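Local atomic coordinates of GTPase HflX (Sulfolobus solfataricus P2, PDB entry 2QTF), a protein that hydrolyses GTP with specificity for that nucleotide, associates with the 50S ribosomal subunit and may act in protein synthesis or ribosome biogenesis. Residues A110-E115 / K150-K155; K32-K35 / F41-Q44; F63-P68 / P241-D246; L319-E322 / P326-D329. All coordinates share one frame; numbering follows the deposited sequence.

How the contacts relate
Contacts 1, 2 and 3 gather in the HflX-specific half of the chain and its border with the G domain; contact 4 lies on the far side of the chain's centre, 35 to 46 Å centre to centre from the others. Along the chain, contact 2 closes before contact 3 opens, contact 1 is nested inside the long loop that contact 3 closes, and contact 4 follows last. Contact 3 touches both neighbours: Y42 and L33 of contact 2 pack on E64 or L66, while Y114 of contact 1 packs on Q65 and Q243. N-terminal sheet, helical pair and G domain are thereby joined by touching residues, whereas contact 4 packs helix 309-323 on the edge strand 327-332 within the G domain.

Contact 1: residues A110-E115 / K150-K155; sequences ARLKYE and KRRINK
L112 and I153 face each other where two roughly antiparallel helices pass, the axes of the two short segments 9.7 Å apart and their directions at 148°. The apolar packing is close: L112 CB sits only 3.4 Å from I153 CG1, tighter than carbons usually lie. I153 places CG1 beside its own backbone N (chi1 -77°), which carries the long branch, and with it CD1, onto the L112 backbone; CD1 ends 3.9 Å from L112 C. The other branch serves a second neighbour, for I153 CG2 lies 3.9 Å from K113 CE. Here the methylenes of an extended lysine supply apolar surface while the ammonium end runs on past the isoleucine, a fitting use of a lysine at the border of a core. A serine in place of I153 would probably open a gap against L112 CB and take away part of the apolar surface under K113 CE.

Among the charged groups, R152 crosses L112 obliquely, its CB 3.9 Å from L112 CD1, and its bent chain takes NE to a salt bridge with E108, one turn before L112.

The pattern is consistent with knobs-into-holes packing: I153 of helix 145-164 enters a hole formed by L109, L112, K113 and L116 of helix 101-121, and L112 in return enters one formed by Y149, R152, I153 and L156. On another side of helix 101-121, A110, R111 and Y114 pack against helix 86-97.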
# COMPACT_ATOMS: atom_id res chain seq x y z
N ALA A 110 -13.88 -8.30 5.55
CA ALA A 110 -12.90 -8.11 6.64
C ALA A 110 -13.28 -6.99 7.61
O ALA A 110 -13.06 -7.10 8.84
CB ALA A 110 -11.47 -7.89 6.07
N ARG A 111 -13.77 -5.86 7.07
CA ARG A 111 -14.26 -4.76 7.99
C ARG A 111 -15.43 -5.25 8.89
O ARG A 111 -15.50 -4.93 10.07
CB ARG A 111 -14.69 -3.57 7.12
CG ARG A 111 -13.50 -2.81 6.53
CD ARG A 111 -14.01 -1.67 5.52
NE ARG A 111 -12.92 -0.74 5.27
CZ ARG A 111 -12.97 0.19 4.32
NH1 ARG A 111 -14.00 0.21 3.45
NH2 ARG A 111 -12.08 1.13 4.33
N LEU A 112 -16.43 -5.91 8.31
CA LEU A 112 -17.56 -6.46 9.08
C LEU A 112 -17.11 -7.42 10.14
O LEU A 112 -17.61 -7.36 11.30
CB LEU A 112 -18.55 -7.19 8.15
CG LEU A 112 -19.29 -6.21 7.21
CD1 LEU A 112 -20.14 -6.96 6.22
CD2 LEU A 112 -20.15 -5.15 8.01
N LYS A 113 -16.24 -8.34 9.77
CA LYS A 113 -15.72 -9.34 10.77
C LYS A 113 -14.98 -8.62 11.88
O LYS A 113 -15.10 -9.00 13.06
CB LYS A 113 -14.78 -10.34 10.07
CG LYS A 113 -15.66 -11.37 9.27
CD LYS A 113 -14.77 -12.48 8.73
CE LYS A 113 -15.65 -13.72 8.40
NZ LYS A 113 -14.78 -14.96 8.23
N TYR A 114 -14.25 -7.56 11.54
CA TYR A 114 -13.53 -6.80 12.59
C TYR A 114 -14.42 -6.05 13.54
O TYR A 114 -14.06 -5.80 14.71
CB TYR A 114 -12.52 -5.82 11.93
CG TYR A 114 -11.29 -5.51 12.77
CD1 TYR A 114 -10.42 -6.54 13.18
CD2 TYR A 114 -11.03 -4.23 13.19
CE1 TYR A 114 -9.32 -6.25 13.96
CE2 TYR A 114 -9.95 -3.92 13.93
CZ TYR A 114 -9.11 -4.99 14.34
OH TYR A 114 -7.97 -4.69 15.03
N GLU A 115 -15.59 -5.64 13.06
CA GLU A 115 -16.52 -4.92 13.91
C GLU A 115 -17.26 -5.87 14.84
O GLU A 115 -17.75 -5.43 15.83
CB GLU A 115 -17.68 -4.31 13.08
CG GLU A 115 -17.87 -2.89 12.86
CD GLU A 115 -17.21 -1.93 13.86
OE1 GLU A 115 -16.15 -1.52 13.46
OE2 GLU A 115 -17.78 -1.48 14.89
N LYS A 150 -23.82 -10.37 11.02
CA LYS A 150 -23.62 -11.77 10.57
C LYS A 150 -24.35 -12.08 9.29
O LYS A 150 -23.78 -12.76 8.42
CB LYS A 150 -23.92 -12.79 11.69
CG LYS A 150 -23.10 -12.53 12.98
CD LYS A 150 -23.53 -13.43 14.19
CE LYS A 150 -22.35 -13.79 15.12
NZ LYS A 150 -22.79 -14.71 16.27
N ARG A 151 -25.58 -11.57 9.10
CA ARG A 151 -26.24 -11.85 7.83
C ARG A 151 -25.52 -11.22 6.65
O ARG A 151 -25.47 -11.81 5.55
CB ARG A 151 -27.72 -11.32 7.77
CG ARG A 151 -28.77 -12.04 8.71
CD ARG A 151 -30.26 -11.53 8.37
NE ARG A 151 -30.52 -10.12 8.69
CZ ARG A 151 -30.75 -9.65 9.92
NH1 ARG A 151 -30.75 -10.49 10.96
NH2 ARG A 151 -31.00 -8.34 10.12
N ARG A 152 -25.00 -9.99 6.82
CA ARG A 152 -24.20 -9.43 5.75
C ARG A 152 -22.89 -10.20 5.52
O ARG A 152 -22.48 -10.44 4.38
CB ARG A 152 -23.94 -7.94 6.06
CG ARG A 152 -23.06 -7.21 5.03
CD ARG A 152 -23.84 -6.56 3.93
NE ARG A 152 -23.23 -5.31 3.40
CZ ARG A 152 -23.54 -4.83 2.19
NH1 ARG A 152 -24.42 -5.51 1.43
NH2 ARG A 152 -23.00 -3.68 1.73
N ILE A 153 -22.24 -10.59 6.60
CA ILE A 153 -20.97 -11.37 6.46
C ILE A 153 -21.31 -12.70 5.72
O ILE A 153 -20.64 -13.09 4.77
CB ILE A 153 -20.43 -11.67 7.81
CG1 ILE A 153 -19.74 -10.38 8.37
CG2 ILE A 153 -19.43 -12.93 7.73
CD1 ILE A 153 -19.59 -10.38 9.88
N ASN A 154 -22.40 -13.36 6.14
CA ASN A 154 -22.79 -14.63 5.42
C ASN A 154 -23.19 -14.52 3.94
O ASN A 154 -22.72 -15.31 3.11
CB ASN A 154 -23.74 -15.44 6.28
CG ASN A 154 -23.05 -15.97 7.50
OD1 ASN A 154 -21.79 -16.30 7.46
ND2 ASN A 154 -23.81 -16.10 8.58
N LYS A 155 -23.91 -13.47 3.59
CA LYS A 155 -24.11 -13.09 2.21
C LYS A 155 -22.85 -12.84 1.38
O LYS A 155 -22.74 -13.34 0.22
CB LYS A 155 -25.09 -11.87 2.10
CG LYS A 155 -25.22 -11.28 0.62
CD LYS A 155 -26.03 -9.93 0.54
CE LYS A 155 -26.17 -9.30 -0.94
NZ LYS A 155 -26.64 -7.87 -0.69

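Contact 2: residues K32-K35 / F41-Q44; sequences KLPK and FYIQ
P34 lays its ring against the aromatic ring of Y42, with CG over one face, 4.2 Å from the ring centroid, a CH-pi contact. The two side chains cross at about a right angle. P34 CD completes the overlap at 3.5 Å from Y42 CE2, and a proline suits the place because its compact, rigid ring offers C-H groups without a flexible chain to immobilise. L33 takes the rim instead: its CD2 lies at the ring edge, 3.5 Å from Y42 OH. P34 CG also rests 3.3 Å from the carbonyl O of Y42, and P34 CB is 3.8 Å from Q44 NE2.

What presents the tyrosine is its backbone. With phi 67° and psi -69°, Y42 is the central residue of a classic gamma turn, closed by a weak bond from I43 N to F41 O. CG then stands anti to the backbone N (chi1 -174°), which sends the ring back across P34. With an alanine in place of Y42, the P34 ring would probably lose its aromatic platform and L33 CD2 its neighbour at the edge.

Further out, H70 meets the Y42 ring edge-to-face, and I62, E64 and L66 pack on it too, so the tyrosine ties this turn to strand 59-62 and the loop beyond it. Q44, at the N-cap position of helix 45-52, bends its chain so that NE2 hydrogen-bonds S36 O, the backbone just past P34 and K35.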
# COMPACT_ATOMS: atom_id res chain seq x y z
N LYS A 32 5.11 8.39 20.15
CA LYS A 32 5.38 6.99 20.42
C LYS A 32 4.12 6.27 20.97
O LYS A 32 3.22 6.92 21.41
CB LYS A 32 6.58 6.87 21.45
CG LYS A 32 7.87 7.31 20.80
CD LYS A 32 9.06 7.11 21.75
CE LYS A 32 10.31 7.72 21.15
NZ LYS A 32 11.38 6.63 21.19
N LEU A 33 4.06 4.93 20.98
CA LEU A 33 2.99 4.26 21.69
C LEU A 33 3.08 4.55 23.19
O LEU A 33 4.19 4.80 23.73
CB LEU A 33 2.96 2.74 21.47
CG LEU A 33 2.86 2.23 20.00
CD1 LEU A 33 3.07 0.71 19.99
CD2 LEU A 33 1.49 2.63 19.46
N PRO A 34 1.94 4.55 23.88
CA PRO A 34 2.09 4.88 25.29
C PRO A 34 2.87 3.80 26.02
O PRO A 34 2.66 2.62 25.74
CB PRO A 34 0.63 4.94 25.80
CG PRO A 34 -0.16 4.17 24.80
CD PRO A 34 0.55 4.37 23.48
N LYS A 35 3.76 4.19 26.94
CA LYS A 35 4.49 3.21 27.79
C LYS A 35 3.50 2.29 28.53
O LYS A 35 3.52 1.05 28.39
CB LYS A 35 5.39 3.92 28.83
CG LYS A 35 6.76 4.44 28.30
CD LYS A 35 6.85 5.97 28.41
CE LYS A 35 8.03 6.53 27.62
NZ LYS A 35 8.59 7.73 28.38
N PHE A 41 -8.81 4.10 27.08
CA PHE A 41 -8.66 4.89 25.86
C PHE A 41 -7.41 4.56 25.10
O PHE A 41 -7.11 5.19 24.06
CB PHE A 41 -8.62 6.35 26.26
CG PHE A 41 -9.87 6.79 27.01
CD1 PHE A 41 -11.07 7.00 26.33
CD2 PHE A 41 -9.81 6.96 28.41
CE1 PHE A 41 -12.30 7.44 27.02
CE2 PHE A 41 -10.94 7.37 29.11
CZ PHE A 41 -12.22 7.62 28.43
N TYR A 42 -6.64 3.65 25.65
CA TYR A 42 -5.32 3.28 25.04
C TYR A 42 -4.31 4.45 25.10
O TYR A 42 -3.25 4.40 25.83
CB TYR A 42 -5.50 2.74 23.53
CG TYR A 42 -4.17 2.24 23.01
CD1 TYR A 42 -3.67 1.01 23.45
CD2 TYR A 42 -3.35 3.04 22.33
CE1 TYR A 42 -2.42 0.59 23.07
CE2 TYR A 42 -2.07 2.64 21.90
CZ TYR A 42 -1.62 1.42 22.32
OH TYR A 42 -0.37 1.02 21.96
N ILE A 43 -4.57 5.51 24.32
CA ILE A 43 -3.75 6.69 24.45
C ILE A 43 -4.17 7.47 25.74
O ILE A 43 -5.18 7.14 26.32
CB ILE A 43 -3.79 7.64 23.18
CG1 ILE A 43 -5.16 8.18 22.98
CG2 ILE A 43 -3.29 6.80 21.88
CD1 ILE A 43 -5.21 9.38 21.90
N GLN A 44 -3.41 8.48 26.12
CA GLN A 44 -3.70 9.20 27.36
C GLN A 44 -4.92 10.09 27.17
O GLN A 44 -5.22 10.54 26.04
CB GLN A 44 -2.45 9.99 27.81
CG GLN A 44 -1.23 9.01 28.38
CD GLN A 44 -1.63 7.69 29.20
OE1 GLN A 44 -2.42 7.73 30.16
NE2 GLN A 44 -1.11 6.50 28.74

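Contact 3: residues F63-P68 / P241-D246; sequences FEQLKP and PPQIVD
Q65, in the loop between strand 59-62 of the N-terminal sheet and helix 68-78, reaches across to Q243, in the short 3-10 turn that leads into helix 245-253 of the G domain. The meeting is small, burying 68 Å² in all, and is made by the two side-chain amides. As modelled, Q65 NE2 and Q243 NE2 stand 3.3 Å apart; both are donors, so this is proximity and not a hydrogen bond. Q243 NE2 also lies 3.6 Å from Q65 OE1, and the two amide planes are turned 56° from each other.

The chains approach from opposite directions by different means. Q65 is fully extended, CG anti to its backbone N (chi1 -177°), and spends its whole length on the reach; Q243 instead kinks at chi2 (88°), turning its amide back toward the loop. Glutamine suits both places, being long, uncharged and tolerant of water at an exposed seam.

Each backbone is steadied nearby. Q65 N donates to E64 OE2 at 2.7 Å, on the anti side of the carboxylate and slightly out of its plane, while I244 N bonds P241 O at 3.0 Å, closing the 3-10 turn. Y114 of helix 101-121 packs on both glutamines, and D85 OD2 is hydrogen-bonded to both Y114 OH and L66 N.

Segment 241-246 follows the predicted GTP-binding stretch D232 to G235, which has the DxxG pattern of the G3 motif; the contact is thus consistent with an interdomain seam between the HflX-specific domain and the switch II region of a P-loop GTPase.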
# COMPACT_ATOMS: atom_id res chain seq x y z
N PHE A 63 -0.89 2.72 15.35
CA PHE A 63 -0.29 1.62 14.66
C PHE A 63 -0.10 0.42 15.58
O PHE A 63 1.02 0.10 15.88
CB PHE A 63 1.01 2.06 13.96
CG PHE A 63 1.39 1.17 12.80
CD1 PHE A 63 0.65 1.17 11.61
CD2 PHE A 63 2.47 0.28 12.93
CE1 PHE A 63 1.04 0.29 10.54
CE2 PHE A 63 2.88 -0.56 11.88
CZ PHE A 63 2.18 -0.56 10.69
N GLU A 64 -1.19 -0.24 15.97
CA GLU A 64 -1.20 -1.42 16.83
C GLU A 64 -2.55 -2.03 16.55
O GLU A 64 -3.41 -1.39 15.95
CB GLU A 64 -1.23 -0.97 18.32
CG GLU A 64 -0.07 -1.47 19.18
CD GLU A 64 0.21 -2.98 19.12
OE1 GLU A 64 1.34 -3.36 19.51
OE2 GLU A 64 -0.67 -3.78 18.67
N GLN A 65 -2.83 -3.21 17.09
CA GLN A 65 -4.15 -3.69 17.03
C GLN A 65 -4.87 -3.32 18.32
O GLN A 65 -4.45 -3.79 19.42
CB GLN A 65 -4.13 -5.20 16.74
CG GLN A 65 -5.50 -5.81 16.58
CD GLN A 65 -5.45 -7.31 16.20
OE1 GLN A 65 -4.44 -7.79 15.64
NE2 GLN A 65 -6.54 -8.06 16.53
N LEU A 66 -5.98 -2.58 18.23
CA LEU A 66 -6.77 -2.11 19.43
C LEU A 66 -7.73 -3.18 19.85
O LEU A 66 -8.31 -3.85 19.00
CB LEU A 66 -7.61 -0.79 19.21
CG LEU A 66 -6.83 0.47 19.02
CD1 LEU A 66 -7.72 1.70 18.68
CD2 LEU A 66 -5.84 0.72 20.25
N LYS A 67 -7.89 -3.35 21.16
CA LYS A 67 -8.97 -4.12 21.74
C LYS A 67 -10.30 -3.46 21.53
O LYS A 67 -10.42 -2.23 21.46
CB LYS A 67 -8.77 -4.32 23.25
CG LYS A 67 -7.49 -5.02 23.52
CD LYS A 67 -7.35 -5.23 25.02
CE LYS A 67 -6.01 -5.80 25.36
NZ LYS A 67 -5.94 -5.55 26.81
N PRO A 68 -11.35 -4.27 21.50
CA PRO A 68 -12.67 -3.69 21.35
C PRO A 68 -13.02 -2.60 22.34
O PRO A 68 -13.68 -1.59 21.95
CB PRO A 68 -13.59 -4.90 21.51
CG PRO A 68 -12.68 -6.09 20.92
CD PRO A 68 -11.36 -5.77 21.51
N PRO A 241 -1.38 -8.58 8.89
CA PRO A 241 -2.18 -9.32 9.84
C PRO A 241 -3.02 -10.38 9.16
O PRO A 241 -3.63 -10.13 8.13
CB PRO A 241 -3.15 -8.26 10.38
CG PRO A 241 -2.39 -6.92 10.23
CD PRO A 241 -1.63 -7.11 8.95
N PRO A 242 -3.09 -11.60 9.76
CA PRO A 242 -3.77 -12.74 9.13
C PRO A 242 -5.19 -12.49 8.75
O PRO A 242 -5.65 -13.05 7.81
CB PRO A 242 -3.73 -13.85 10.26
CG PRO A 242 -3.48 -13.11 11.49
CD PRO A 242 -2.59 -11.90 11.12
N GLN A 243 -5.92 -11.70 9.53
CA GLN A 243 -7.37 -11.37 9.28
C GLN A 243 -7.57 -10.74 7.90
O GLN A 243 -8.71 -10.80 7.38
CB GLN A 243 -7.89 -10.18 10.22
CG GLN A 243 -7.97 -10.40 11.69
CD GLN A 243 -6.68 -10.08 12.45
OE1 GLN A 243 -5.52 -10.39 12.02
NE2 GLN A 243 -6.86 -9.52 13.64
N ILE A 244 -6.54 -10.05 7.38
CA ILE A 244 -6.76 -9.26 6.13
C ILE A 244 -5.95 -9.79 4.95
O ILE A 244 -5.81 -9.15 3.95
CB ILE A 244 -6.55 -7.70 6.32
CG1 ILE A 244 -5.11 -7.35 6.72
CG2 ILE A 244 -7.51 -7.25 7.44
CD1 ILE A 244 -4.83 -5.83 6.88
N VAL A 245 -5.39 -11.00 5.13
CA VAL A 245 -4.51 -11.54 4.07
C VAL A 245 -5.32 -11.80 2.86
O VAL A 245 -4.84 -11.50 1.78
CB VAL A 245 -3.81 -12.84 4.56
CG1 VAL A 245 -3.34 -13.72 3.34
CG2 VAL A 245 -2.65 -12.50 5.41
N ASP A 246 -6.56 -12.28 2.94
CA ASP A 246 -7.27 -12.45 1.69
C ASP A 246 -7.65 -11.14 0.99
O ASP A 246 -7.62 -11.07 -0.23
CB ASP A 246 -8.62 -13.14 1.79
CG ASP A 246 -8.50 -14.68 2.10
OD1 ASP A 246 -7.43 -15.29 1.95
OD2 ASP A 246 -9.52 -15.19 2.51

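Contact 4: residues L319-E322 / P326-D329; sequences LSKE and PIFD
S320 OG hydrogen-bonds the carbonyl O of V316, one turn back in its own helix, so the polar end of the side chain is satisfied within the helix and CB is offered to I327. S320 CB lies 3.9 Å from I327 CD1. A small residue fits here because the isoleucine comes right up to the helix backbone: I327 CG1 is 3.7 Å from S320 O, a van der Waals contact. I327 carries CG1 beside its backbone N (chi1 -69°) and folds again at chi2 (-66°), which lays the long branch along the helix surface. K321 approaches obliquely from the next position, its CG 4.0 Å from I327 CB; its extended chain then takes NZ onward, to a long, weak ion pair with E317 and to 5.8 Å from D329 OD1, where any attraction would probably be modest.

Together the segments close part of a beta-alpha-beta unit, strand 295-300, helix 309-323 and strand 327-332, the last being an outermost strand of the G-domain sheet. The C-terminal end of strand 295-300 with its following loop, and the loop after strand 327-332, carry the inferred GTP-binding residues N300 to D303 and S334 to L336, the guanine-recognition motifs of the family.

At the start of strand 327-332, I327 faces helix 309-323 and packs also on V297 and F282, whereas F328 points to the other side of the sheet, onto helix 341-355. A cis peptide precedes P326, where the chain turns from the helix into the strand, and D329 OD2 forms a salt bridge with K347 NZ.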
# COMPACT_ATOMS: atom_id res chain seq x y z
N LEU A 319 19.92 -10.84 -11.00
CA LEU A 319 18.95 -11.64 -10.19
C LEU A 319 17.53 -11.60 -10.75
O LEU A 319 16.81 -12.64 -10.83
CB LEU A 319 19.05 -11.29 -8.71
CG LEU A 319 18.19 -12.04 -7.65
CD1 LEU A 319 18.37 -13.61 -7.72
CD2 LEU A 319 18.38 -11.51 -6.27
N SER A 320 17.10 -10.39 -11.17
CA SER A 320 15.76 -10.25 -11.73
C SER A 320 15.58 -11.19 -12.93
O SER A 320 14.52 -11.86 -13.10
CB SER A 320 15.52 -8.76 -12.13
OG SER A 320 15.67 -7.89 -10.96
N LYS A 321 16.60 -11.26 -13.80
CA LYS A 321 16.46 -12.13 -15.00
C LYS A 321 16.59 -13.60 -14.62
O LYS A 321 16.01 -14.46 -15.31
CB LYS A 321 17.49 -11.81 -16.11
CG LYS A 321 17.21 -10.46 -16.79
CD LYS A 321 18.40 -9.90 -17.65
CE LYS A 321 17.94 -8.67 -18.43
NZ LYS A 321 19.03 -8.05 -19.28
N GLU A 322 17.31 -13.89 -13.55
CA GLU A 322 17.23 -15.27 -13.04
C GLU A 322 15.84 -15.65 -12.51
O GLU A 322 15.43 -16.82 -12.61
CB GLU A 322 18.24 -15.51 -11.95
CG GLU A 322 19.64 -15.63 -12.53
CD GLU A 322 20.67 -15.87 -11.44
OE1 GLU A 322 21.90 -15.74 -11.73
OE2 GLU A 322 20.24 -16.17 -10.30
N PRO A 326 9.46 -12.12 -19.04
CA PRO A 326 10.46 -11.21 -19.59
C PRO A 326 10.69 -9.95 -18.71
O PRO A 326 9.75 -9.21 -18.40
CB PRO A 326 9.85 -10.82 -20.92
CG PRO A 326 8.40 -10.78 -20.68
CD PRO A 326 8.13 -11.83 -19.57
N ILE A 327 11.92 -9.73 -18.39
CA ILE A 327 12.37 -8.48 -17.82
C ILE A 327 12.58 -7.53 -19.06
O ILE A 327 13.42 -7.80 -19.95
CB ILE A 327 13.67 -8.69 -17.05
CG1 ILE A 327 13.43 -9.51 -15.78
CG2 ILE A 327 14.28 -7.36 -16.50
CD1 ILE A 327 12.52 -8.86 -14.61
N PHE A 328 11.86 -6.43 -19.06
CA PHE A 328 12.04 -5.37 -20.11
C PHE A 328 13.37 -4.67 -19.97
O PHE A 328 14.16 -4.55 -20.90
CB PHE A 328 10.88 -4.41 -20.07
CG PHE A 328 10.93 -3.42 -21.16
CD1 PHE A 328 10.59 -3.82 -22.47
CD2 PHE A 328 11.38 -2.10 -20.92
CE1 PHE A 328 10.69 -2.91 -23.52
CE2 PHE A 328 11.48 -1.16 -21.99
CZ PHE A 328 11.16 -1.59 -23.28
N ASP A 329 13.65 -4.17 -18.77
CA ASP A 329 14.92 -3.57 -18.51
C ASP A 329 15.03 -3.30 -17.05
O ASP A 329 14.05 -3.47 -16.32
CB ASP A 329 15.01 -2.20 -19.24
CG ASP A 329 16.47 -1.86 -19.64
OD1 ASP A 329 17.39 -2.47 -19.04
OD2 ASP A 329 16.66 -1.03 -20.55